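PDB 7M0O: 3-phosphoshikimate 1-carboxyvinyltransferase from Streptomyces sviceus, which probably transfers the enolpyruvyl group of phosphoenolpyruvate to the 5-hydroxyl of shikimate-3-phosphate, the sixth step of chorismate biosynthesis. Local coordinates for residues Pro5-Thr11 and Tyr217-Asp222. Sequence-based numbering, arbitrary orientation.
Sequences PGSKSIT and YAIEPD
Ile219 keeps CG1 beside its backbone N (chi1 -60°) and folds the chain back (chi2 -56°), which sends CD1 to CG2 of Ile10, 3.6 Å away; the two side chains run alongside each other, head to tail. The edge of the Tyr217 ring closes this apolar patch, with Met190 of helix 182-193 touching both Ile10 and Tyr217. The other branch, Ile219 CG2, lies 3.4 Å from Thr11 OG1. That hydroxyl donates to Ser7 O at 2.7 Å, from the opposite face of the carbonyl to Thr11 N, and also bonds Leu31 N. A valine in place of Thr11 would probably leave Leu31 N without this acceptor and Ser7 O with one grip fewer. Here the two chain crossovers of the EPSP synthase fold, linking its two domains, meet at the hinge. A single beta bridge pairs Gly6 with Pro221, flanked by nearly straight bonds from Ser7 N to Glu220 O (2.9 Å) and from Asp222 N to Pro5 O (3.0 Å). Ser7 OG N-caps helix 8-20 by accepting from Ile10 N, while Asp222 OD1 caps helix 223-235 at Thr225 N. A water joins Asp222 OD2 (2.6 Å) to the backbone N of Lys8, a predicted substrate-binding residue.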
ATOM      1  N   PRO A   5       9.470   6.168  -2.879  1.00 13.34           N
ATOM      2  CA  PRO A   5       9.597   4.789  -2.395  1.00 12.14           C
ATOM      3  C   PRO A   5       8.521   3.872  -2.956  1.00 14.64           C
ATOM      4  O   PRO A   5       7.392   4.286  -3.222  1.00 14.85           O
ATOM      5  CB  PRO A   5       9.459   4.930  -0.876  1.00 13.76           C
ATOM      6  CG  PRO A   5       8.720   6.204  -0.681  1.00 18.63           C
ATOM      7  CD  PRO A   5       9.158   7.111  -1.794  1.00 19.42           C
ATOM      8  N   GLY A   6       8.896   2.599  -3.101  1.00 12.12           N
ATOM      9  CA  GLY A   6       7.945   1.596  -3.541  1.00 10.95           C
ATOM     10  C   GLY A   6       6.801   1.424  -2.561  1.00 11.09           C
ATOM     11  O   GLY A   6       6.916   1.716  -1.366  1.00 12.70           O
ATOM     12  N   SER A   7       5.688   0.914  -3.086  1.00  9.44           N
ATOM     13  CA  SER A   7       4.519   0.610  -2.275  1.00 11.50           C
ATOM     14  C   SER A   7       4.857  -0.489  -1.273  1.00 11.09           C
ATOM     15  O   SER A   7       5.429  -1.522  -1.637  1.00 12.31           O
ATOM     16  CB  SER A   7       3.349   0.174  -3.163  1.00 13.68           C
ATOM     17  OG  SER A   7       2.460  -0.685  -2.447  1.00 13.05           O
ATOM     18  N   LYS A   8       4.524  -0.244   0.000  1.00 10.47           N
ATOM     19  CA  LYS A   8       4.792  -1.243   1.036  1.00 12.60           C
ATOM     20  C   LYS A   8       3.962  -2.504   0.817  1.00 15.52           C
ATOM     21  O   LYS A   8       4.486  -3.627   0.880  1.00 15.18           O
ATOM     22  CB  LYS A   8       4.524  -0.645   2.415  1.00 17.46           C
ATOM     23  CG  LYS A   8       4.394  -1.689   3.527  1.00 18.15           C
ATOM     24  CD  LYS A   8       5.685  -2.476   3.722  1.00 25.77           C
ATOM     25  CE  LYS A   8       5.558  -3.472   4.887  1.00 30.05           C
ATOM     26  NZ  LYS A   8       4.530  -4.524   4.628  1.00 33.62           N
ATOM     27  N   SER A   9       2.659  -2.348   0.581  1.00 12.08           N
ATOM     28  CA  SER A   9       1.818  -3.535   0.462  1.00 14.45           C
ATOM     29  C   SER A   9       2.107  -4.304  -0.824  1.00 13.86           C
ATOM     30  O   SER A   9       1.984  -5.533  -0.850  1.00 15.30           O
ATOM     31  CB  SER A   9       0.337  -3.159   0.538  1.00 20.36           C
ATOM     32  OG  SER A   9      -0.045  -2.341  -0.541  1.00 20.71           O
ATOM     33  N   ILE A  10       2.494  -3.615  -1.897  1.00 13.87           N
ATOM     34  CA  ILE A  10       2.870  -4.340  -3.106  1.00 10.80           C
ATOM     35  C   ILE A  10       4.203  -5.064  -2.898  1.00 11.10           C
ATOM     36  O   ILE A  10       4.370  -6.212  -3.329  1.00 13.70           O
ATOM     37  CB  ILE A  10       2.893  -3.398  -4.320  1.00 12.24           C
ATOM     38  CG1 ILE A  10       1.456  -2.995  -4.667  1.00 13.16           C
ATOM     39  CG2 ILE A  10       3.585  -4.086  -5.515  1.00 11.87           C
ATOM     40  CD1 ILE A  10       1.326  -1.919  -5.749  1.00 14.28           C
ATOM     41  N   THR A  11       5.152  -4.433  -2.202  1.00 11.22           N
ATOM     42  CA  THR A  11       6.428  -5.099  -1.950  1.00  8.14           C
ATOM     43  C   THR A  11       6.211  -6.379  -1.151  1.00 11.04           C
ATOM     44  O   THR A  11       6.823  -7.416  -1.441  1.00 12.61           O
ATOM     45  CB  THR A  11       7.407  -4.151  -1.226  1.00 11.76           C
ATOM     46  OG1 THR A  11       7.700  -3.004  -2.053  1.00 10.95           O
ATOM     47  CG2 THR A  11       8.718  -4.873  -0.910  1.00 14.71           C
ATOM     48  N   TYR A 217       9.471  -8.597 -11.876  1.00 17.11           N
ATOM     49  CA  TYR A 217       8.304  -7.852 -11.414  1.00 20.44           C
ATOM     50  C   TYR A 217       8.763  -6.531 -10.817  1.00 17.45           C
ATOM     51  O   TYR A 217       9.491  -6.518  -9.817  1.00 16.68           O
ATOM     52  CB  TYR A 217       7.470  -8.641 -10.393  1.00 16.24           C
ATOM     53  CG  TYR A 217       6.166  -7.932 -10.111  1.00 14.24           C
ATOM     54  CD1 TYR A 217       5.081  -8.055 -10.976  1.00 16.85           C
ATOM     55  CD2 TYR A 217       6.043  -7.088  -9.016  1.00 13.68           C
ATOM     56  CE1 TYR A 217       3.901  -7.362 -10.736  1.00 18.67           C
ATOM     57  CE2 TYR A 217       4.878  -6.396  -8.768  1.00 14.81           C
ATOM     58  CZ  TYR A 217       3.812  -6.535  -9.629  1.00 17.17           C
ATOM     59  OH  TYR A 217       2.654  -5.837  -9.372  1.00 18.14           O
ATOM     60  N   ALA A 218       8.345  -5.431 -11.436  1.00 14.92           N
ATOM     61  CA  ALA A 218       8.659  -4.091 -10.960  1.00 18.22           C
ATOM     62  C   ALA A 218       7.614  -3.636  -9.946  1.00 15.28           C
ATOM     63  O   ALA A 218       6.405  -3.699 -10.219  1.00 14.22           O
ATOM     64  CB  ALA A 218       8.713  -3.111 -12.135  1.00 16.99           C
ATOM     65  N   ILE A 219       8.088  -3.160  -8.794  1.00 14.90           N
ATOM     66  CA  ILE A 219       7.224  -2.643  -7.734  1.00 11.17           C
ATOM     67  C   ILE A 219       6.888  -1.189  -8.036  1.00  9.89           C
ATOM     68  O   ILE A 219       7.788  -0.360  -8.241  1.00 15.73           O
ATOM     69  CB  ILE A 219       7.904  -2.769  -6.361  1.00 13.66           C
ATOM     70  CG1 ILE A 219       8.224  -4.232  -6.042  1.00 21.15           C
ATOM     71  CG2 ILE A 219       7.031  -2.109  -5.260  1.00 12.20           C
ATOM     72  CD1 ILE A 219       7.034  -5.093  -6.105  1.00 21.85           C
ATOM     73  N   GLU A 220       5.594  -0.874  -8.042  1.00 10.13           N
ATOM     74  CA  GLU A 220       5.163   0.509  -8.276  1.00 12.52           C
ATOM     75  C   GLU A 220       5.543   1.403  -7.096  1.00 11.31           C
ATOM     76  O   GLU A 220       5.413   0.998  -5.937  1.00 11.70           O
ATOM     77  CB  GLU A 220       3.647   0.591  -8.473  1.00 11.65           C
ATOM     78  CG  GLU A 220       3.141   0.054  -9.784  1.00 15.23           C
ATOM     79  CD  GLU A 220       1.618  -0.044  -9.845  1.00 17.36           C
ATOM     80  OE1 GLU A 220       0.899   0.640  -9.064  1.00 15.76           O
ATOM     81  OE2 GLU A 220       1.136  -0.823 -10.689  1.00 19.89           O
ATOM     82  N   PRO A 221       5.996   2.628  -7.357  1.00 10.26           N
ATOM     83  CA  PRO A 221       6.070   3.617  -6.278  1.00 12.12           C
ATOM     84  C   PRO A 221       4.685   3.854  -5.696  1.00 12.12           C
ATOM     85  O   PRO A 221       3.671   3.732  -6.385  1.00 12.13           O
ATOM     86  CB  PRO A 221       6.603   4.877  -6.978  1.00 12.87           C
ATOM     87  CG  PRO A 221       7.240   4.365  -8.245  1.00 15.16           C
ATOM     88  CD  PRO A 221       6.470   3.157  -8.648  1.00 13.55           C
ATOM     89  N   ASP A 222       4.644   4.193  -4.417  1.00 12.51           N
ATOM     90  CA  ASP A 222       3.365   4.489  -3.786  1.00 10.09           C
ATOM     91  C   ASP A 222       2.688   5.650  -4.510  1.00 10.99           C
ATOM     92  O   ASP A 222       3.225   6.763  -4.574  1.00 11.06           O
ATOM     93  CB  ASP A 222       3.562   4.808  -2.305  1.00 13.22           C
ATOM     94  CG  ASP A 222       2.257   4.845  -1.538  1.00 17.12           C
ATOM     95  OD1 ASP A 222       1.443   5.758  -1.783  1.00 14.30           O
ATOM     96  OD2 ASP A 222       2.052   3.973  -0.667  1.00 18.40           O
TER
HETATM   97  O   HOH W   1       6.001   6.983  -3.322  1.00 24.36           O
HETATM   98  O   HOH W   2       3.503   2.428   0.772  1.00 15.18           O